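Local coordinates for protein CalG4 (Micromonospora echinospora, PDB 3IA7) that is a GT-B fold protein of two Rossmann-like domains, from Micromonospora echinospora, at residues A[248-261]-A[351-364]. Residues are numbered along the deposited sequence; the frame is centred on the assembly and turned at random.
Sequences FFRACAQAFADTPW and LEPASIREAVERLA
Ile-356 fits as a knob into the hole formed by Ala-251, Cys-252, Ala-255 and Phe-256, joining two helices of the C-terminal Rossmann-like domain of this GT-B fold. Helices 248-256 and 353-364 cross at -65°, with their axes 7.8 Å apart at closest approach. Both lie on the same six-stranded parallel sheet: Ile-356 and Cys-252 also touch Leu-302 of strand 298-303.

Apolar packing makes up most of the contact. Ile-356 CD1 lies 3.9 Å from Ala-251 CB, and its CG2 branch turns to the Phe-256 ring. Small alanines let the backbones come close, and Ala-255 CA is 4.1 Å from Pro-353 CA. The Pro-353 ring lies beside Gln-254, the two side chains pointing the same way. Leu-351 CD2 meets the edge of the Phe-248 ring. Phe-256 has Arg-357 CB over one face. Val-360 CB comes to its edge, in the ring plane, 3.7 Å from Phe-256 CZ. Trp-261 extends the packing along helix 353-364, its CH2 reaching Val-360 CG1 and Ala-364 CB. Phe-256 CE1 lies over one face of the indole.

Two side-chain hydrogen bonds cross the contact. Arg-357 CG is anti to the backbone N (chi1 168°), and the chain bends at chi3. This brings NH1 to Ala-255 O at 2.9 Å, in the carbonyl plane and on a lone pair. The neighbouring carbonyl, Phe-256 O, accepts from Thr-259 OG1 and from Asn-282 ND2. The Thr-259 hydroxyl also accepts from Trp-261 N in an ST turn. The second bond runs from Trp-261 NE1 to the anti lone pair of Glu-361 OE2, 3.0 Å away and 20° out of the ring plane.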
# COMPACT_ATOMS: atom_id res chain seq x y z
N PHE A 248 -6.89 -25.63 -11.83
CA PHE A 248 -7.86 -24.56 -11.72
C PHE A 248 -7.45 -23.39 -12.65
O PHE A 248 -8.27 -22.89 -13.43
CB PHE A 248 -8.01 -24.09 -10.27
CG PHE A 248 -8.92 -22.91 -10.14
CD1 PHE A 248 -10.30 -23.06 -10.30
CD2 PHE A 248 -8.40 -21.63 -9.90
CE1 PHE A 248 -11.16 -21.96 -10.19
CE2 PHE A 248 -9.25 -20.51 -9.79
CZ PHE A 248 -10.65 -20.69 -9.95
N PHE A 249 -6.19 -22.96 -12.56
CA PHE A 249 -5.73 -21.85 -13.39
C PHE A 249 -5.82 -22.20 -14.90
O PHE A 249 -6.25 -21.38 -15.71
CB PHE A 249 -4.32 -21.41 -12.97
CG PHE A 249 -4.27 -20.79 -11.59
CD1 PHE A 249 -4.95 -19.57 -11.33
CD2 PHE A 249 -3.57 -21.41 -10.55
CE1 PHE A 249 -4.92 -19.02 -10.04
CE2 PHE A 249 -3.52 -20.86 -9.29
CZ PHE A 249 -4.20 -19.67 -9.03
N ARG A 250 -5.44 -23.43 -15.26
CA ARG A 250 -5.59 -23.90 -16.65
C ARG A 250 -7.06 -23.86 -17.11
O ARG A 250 -7.33 -23.40 -18.20
CB ARG A 250 -4.99 -25.30 -16.85
CG ARG A 250 -3.47 -25.40 -16.55
CD ARG A 250 -2.89 -26.75 -17.02
NE ARG A 250 -3.37 -27.86 -16.22
CZ ARG A 250 -2.62 -28.56 -15.37
NH1 ARG A 250 -1.33 -28.28 -15.20
NH2 ARG A 250 -3.17 -29.57 -14.69
N ALA A 251 -7.98 -24.31 -16.24
CA ALA A 251 -9.43 -24.26 -16.47
C ALA A 251 -9.92 -22.84 -16.69
O ALA A 251 -10.75 -22.62 -17.55
CB ALA A 251 -10.19 -24.90 -15.33
N CYS A 252 -9.40 -21.90 -15.88
CA CYS A 252 -9.73 -20.46 -16.01
C CYS A 252 -9.25 -19.93 -17.33
O CYS A 252 -9.99 -19.21 -18.01
CB CYS A 252 -9.11 -19.63 -14.84
SG CYS A 252 -9.98 -19.86 -13.29
N ALA A 253 -8.03 -20.32 -17.73
CA ALA A 253 -7.47 -19.88 -19.00
C ALA A 253 -8.32 -20.41 -20.13
O ALA A 253 -8.69 -19.65 -21.05
CB ALA A 253 -5.98 -20.38 -19.16
N GLN A 254 -8.63 -21.71 -20.06
CA GLN A 254 -9.49 -22.38 -21.05
C GLN A 254 -10.87 -21.69 -21.17
O GLN A 254 -11.34 -21.44 -22.28
CB GLN A 254 -9.64 -23.90 -20.75
CG GLN A 254 -8.34 -24.70 -21.03
CD GLN A 254 -8.16 -26.05 -20.23
OE1 GLN A 254 -9.02 -26.47 -19.43
NE2 GLN A 254 -7.03 -26.70 -20.46
N ALA A 255 -11.46 -21.33 -20.03
CA ALA A 255 -12.75 -20.66 -19.99
C ALA A 255 -12.84 -19.38 -20.85
O ALA A 255 -13.85 -19.14 -21.49
CB ALA A 255 -13.16 -20.38 -18.54
N PHE A 256 -11.79 -18.58 -20.89
CA PHE A 256 -11.84 -17.29 -21.59
C PHE A 256 -11.03 -17.21 -22.92
O PHE A 256 -10.99 -16.14 -23.56
CB PHE A 256 -11.49 -16.13 -20.62
CG PHE A 256 -12.42 -16.04 -19.43
CD1 PHE A 256 -13.64 -15.33 -19.52
CD2 PHE A 256 -12.14 -16.75 -18.25
CE1 PHE A 256 -14.53 -15.29 -18.44
CE2 PHE A 256 -13.03 -16.74 -17.16
CZ PHE A 256 -14.22 -16.00 -17.26
N ALA A 257 -10.40 -18.31 -23.32
CA ALA A 257 -9.77 -18.39 -24.64
C ALA A 257 -10.78 -18.06 -25.76
O ALA A 257 -11.92 -18.52 -25.74
CB ALA A 257 -9.18 -19.81 -24.88
N ASP A 258 -10.37 -17.23 -26.72
CA ASP A 258 -11.25 -16.88 -27.86
C ASP A 258 -12.58 -16.26 -27.37
O ASP A 258 -13.67 -16.59 -27.87
CB ASP A 258 -11.52 -18.10 -28.80
CG ASP A 258 -10.24 -18.70 -29.39
OD1 ASP A 258 -9.54 -18.02 -30.19
OD2 ASP A 258 -9.94 -19.89 -29.09
N THR A 259 -12.48 -15.41 -26.35
CA THR A 259 -13.55 -14.48 -25.90
C THR A 259 -12.84 -13.11 -25.81
O THR A 259 -11.62 -13.08 -25.75
CB THR A 259 -14.06 -14.76 -24.44
OG1 THR A 259 -13.03 -14.42 -23.51
CG2 THR A 259 -14.49 -16.23 -24.23
N PRO A 260 -13.58 -11.98 -25.77
CA PRO A 260 -12.88 -10.70 -25.69
C PRO A 260 -12.25 -10.42 -24.32
O PRO A 260 -11.60 -9.43 -24.15
CB PRO A 260 -14.00 -9.67 -25.92
CG PRO A 260 -15.11 -10.47 -26.55
CD PRO A 260 -15.04 -11.77 -25.84
N TRP A 261 -12.43 -11.30 -23.36
CA TRP A 261 -11.88 -11.01 -22.03
C TRP A 261 -10.38 -10.99 -22.03
O TRP A 261 -9.75 -11.66 -22.84
CB TRP A 261 -12.34 -12.04 -21.00
CG TRP A 261 -13.79 -11.89 -20.59
CD1 TRP A 261 -14.88 -12.39 -21.25
CD2 TRP A 261 -14.29 -11.25 -19.41
NE1 TRP A 261 -16.02 -12.09 -20.55
CE2 TRP A 261 -15.69 -11.39 -19.42
CE3 TRP A 261 -13.67 -10.57 -18.34
CZ2 TRP A 261 -16.50 -10.90 -18.41
CZ3 TRP A 261 -14.48 -10.05 -17.33
CH2 TRP A 261 -15.87 -10.23 -17.36
N LEU A 351 -16.67 -26.19 -11.73
CA LEU A 351 -15.41 -25.59 -12.17
C LEU A 351 -14.90 -26.01 -13.56
O LEU A 351 -13.72 -25.82 -13.87
CB LEU A 351 -14.30 -25.89 -11.15
CG LEU A 351 -14.59 -25.48 -9.71
CD1 LEU A 351 -13.49 -26.07 -8.78
CD2 LEU A 351 -14.71 -23.96 -9.63
N GLU A 352 -15.77 -26.60 -14.39
CA GLU A 352 -15.44 -26.83 -15.79
C GLU A 352 -15.27 -25.45 -16.46
O GLU A 352 -15.92 -24.48 -16.05
CB GLU A 352 -16.55 -27.64 -16.47
CG GLU A 352 -16.82 -29.01 -15.80
CD GLU A 352 -15.97 -30.15 -16.34
OE1 GLU A 352 -16.57 -31.19 -16.73
OE2 GLU A 352 -14.72 -30.03 -16.38
N PRO A 353 -14.37 -25.34 -17.47
CA PRO A 353 -14.17 -24.01 -18.11
C PRO A 353 -15.46 -23.25 -18.51
O PRO A 353 -15.56 -22.05 -18.28
CB PRO A 353 -13.31 -24.33 -19.33
CG PRO A 353 -12.54 -25.54 -18.92
CD PRO A 353 -13.46 -26.36 -18.04
N ALA A 354 -16.44 -23.94 -19.10
CA ALA A 354 -17.69 -23.27 -19.51
C ALA A 354 -18.48 -22.79 -18.29
O ALA A 354 -19.13 -21.73 -18.31
CB ALA A 354 -18.54 -24.19 -20.35
N SER A 355 -18.47 -23.58 -17.24
CA SER A 355 -19.12 -23.16 -16.01
C SER A 355 -18.49 -21.88 -15.44
O SER A 355 -19.19 -20.97 -14.99
CB SER A 355 -19.08 -24.29 -14.98
OG SER A 355 -19.61 -23.80 -13.75
N ILE A 356 -17.16 -21.81 -15.48
CA ILE A 356 -16.43 -20.63 -14.99
C ILE A 356 -16.77 -19.39 -15.81
O ILE A 356 -17.12 -18.34 -15.26
CB ILE A 356 -14.91 -20.86 -15.01
CG1 ILE A 356 -14.51 -21.95 -14.02
CG2 ILE A 356 -14.12 -19.59 -14.64
CD1 ILE A 356 -13.09 -22.49 -14.28
N ARG A 357 -16.68 -19.50 -17.13
CA ARG A 357 -16.97 -18.35 -18.01
C ARG A 357 -18.40 -17.84 -17.83
O ARG A 357 -18.60 -16.62 -17.64
CB ARG A 357 -16.66 -18.69 -19.47
CG ARG A 357 -17.19 -17.67 -20.48
CD ARG A 357 -17.10 -18.15 -21.92
NE ARG A 357 -17.93 -19.35 -22.25
CZ ARG A 357 -17.44 -20.58 -22.42
NH1 ARG A 357 -16.13 -20.81 -22.28
NH2 ARG A 357 -18.27 -21.59 -22.74
N GLU A 358 -19.38 -18.75 -17.84
CA GLU A 358 -20.80 -18.34 -17.70
C GLU A 358 -21.08 -17.69 -16.33
O GLU A 358 -21.78 -16.68 -16.24
CB GLU A 358 -21.79 -19.49 -18.01
CG GLU A 358 -21.68 -20.04 -19.44
CD GLU A 358 -22.63 -21.22 -19.73
OE1 GLU A 358 -23.28 -21.73 -18.79
OE2 GLU A 358 -22.73 -21.63 -20.89
N ALA A 359 -20.51 -18.27 -15.28
CA ALA A 359 -20.66 -17.70 -13.94
C ALA A 359 -20.10 -16.27 -13.84
O ALA A 359 -20.72 -15.36 -13.25
CB ALA A 359 -19.97 -18.62 -12.90
N VAL A 360 -18.93 -16.06 -14.41
CA VAL A 360 -18.30 -14.74 -14.37
C VAL A 360 -19.11 -13.77 -15.24
O VAL A 360 -19.34 -12.61 -14.86
CB VAL A 360 -16.82 -14.81 -14.86
CG1 VAL A 360 -16.26 -13.42 -15.18
CG2 VAL A 360 -15.91 -15.57 -13.79
N GLU A 361 -19.59 -14.24 -16.40
CA GLU A 361 -20.29 -13.32 -17.27
C GLU A 361 -21.61 -12.87 -16.63
O GLU A 361 -21.96 -11.68 -16.66
CB GLU A 361 -20.47 -13.91 -18.67
CG GLU A 361 -19.15 -13.71 -19.45
CD GLU A 361 -19.12 -14.33 -20.83
OE1 GLU A 361 -20.08 -15.03 -21.26
OE2 GLU A 361 -18.11 -14.09 -21.50
N ARG A 362 -22.30 -13.82 -16.02
CA ARG A 362 -23.58 -13.54 -15.37
C ARG A 362 -23.37 -12.53 -14.23
O ARG A 362 -24.11 -11.56 -14.10
CB ARG A 362 -24.14 -14.84 -14.83
CG ARG A 362 -25.25 -14.66 -13.85
CD ARG A 362 -25.80 -16.00 -13.45
NE ARG A 362 -26.17 -16.79 -14.62
CZ ARG A 362 -27.30 -16.63 -15.30
NH1 ARG A 362 -28.18 -15.67 -14.96
NH2 ARG A 362 -27.58 -17.41 -16.34
N LEU A 363 -22.36 -12.78 -13.42
CA LEU A 363 -22.06 -11.92 -12.24
C LEU A 363 -21.68 -10.50 -12.72
O LEU A 363 -22.21 -9.48 -12.22
CB LEU A 363 -20.92 -12.51 -11.40
CG LEU A 363 -20.64 -11.36 -10.39
CD1 LEU A 363 -21.47 -11.58 -9.13
CD2 LEU A 363 -19.19 -11.05 -10.18
N ALA A 364 -20.81 -10.43 -13.73
CA ALA A 364 -20.32 -9.15 -14.22
C ALA A 364 -21.43 -8.36 -14.85
O ALA A 364 -21.36 -7.16 -14.83
CB ALA A 364 -19.18 -9.34 -15.21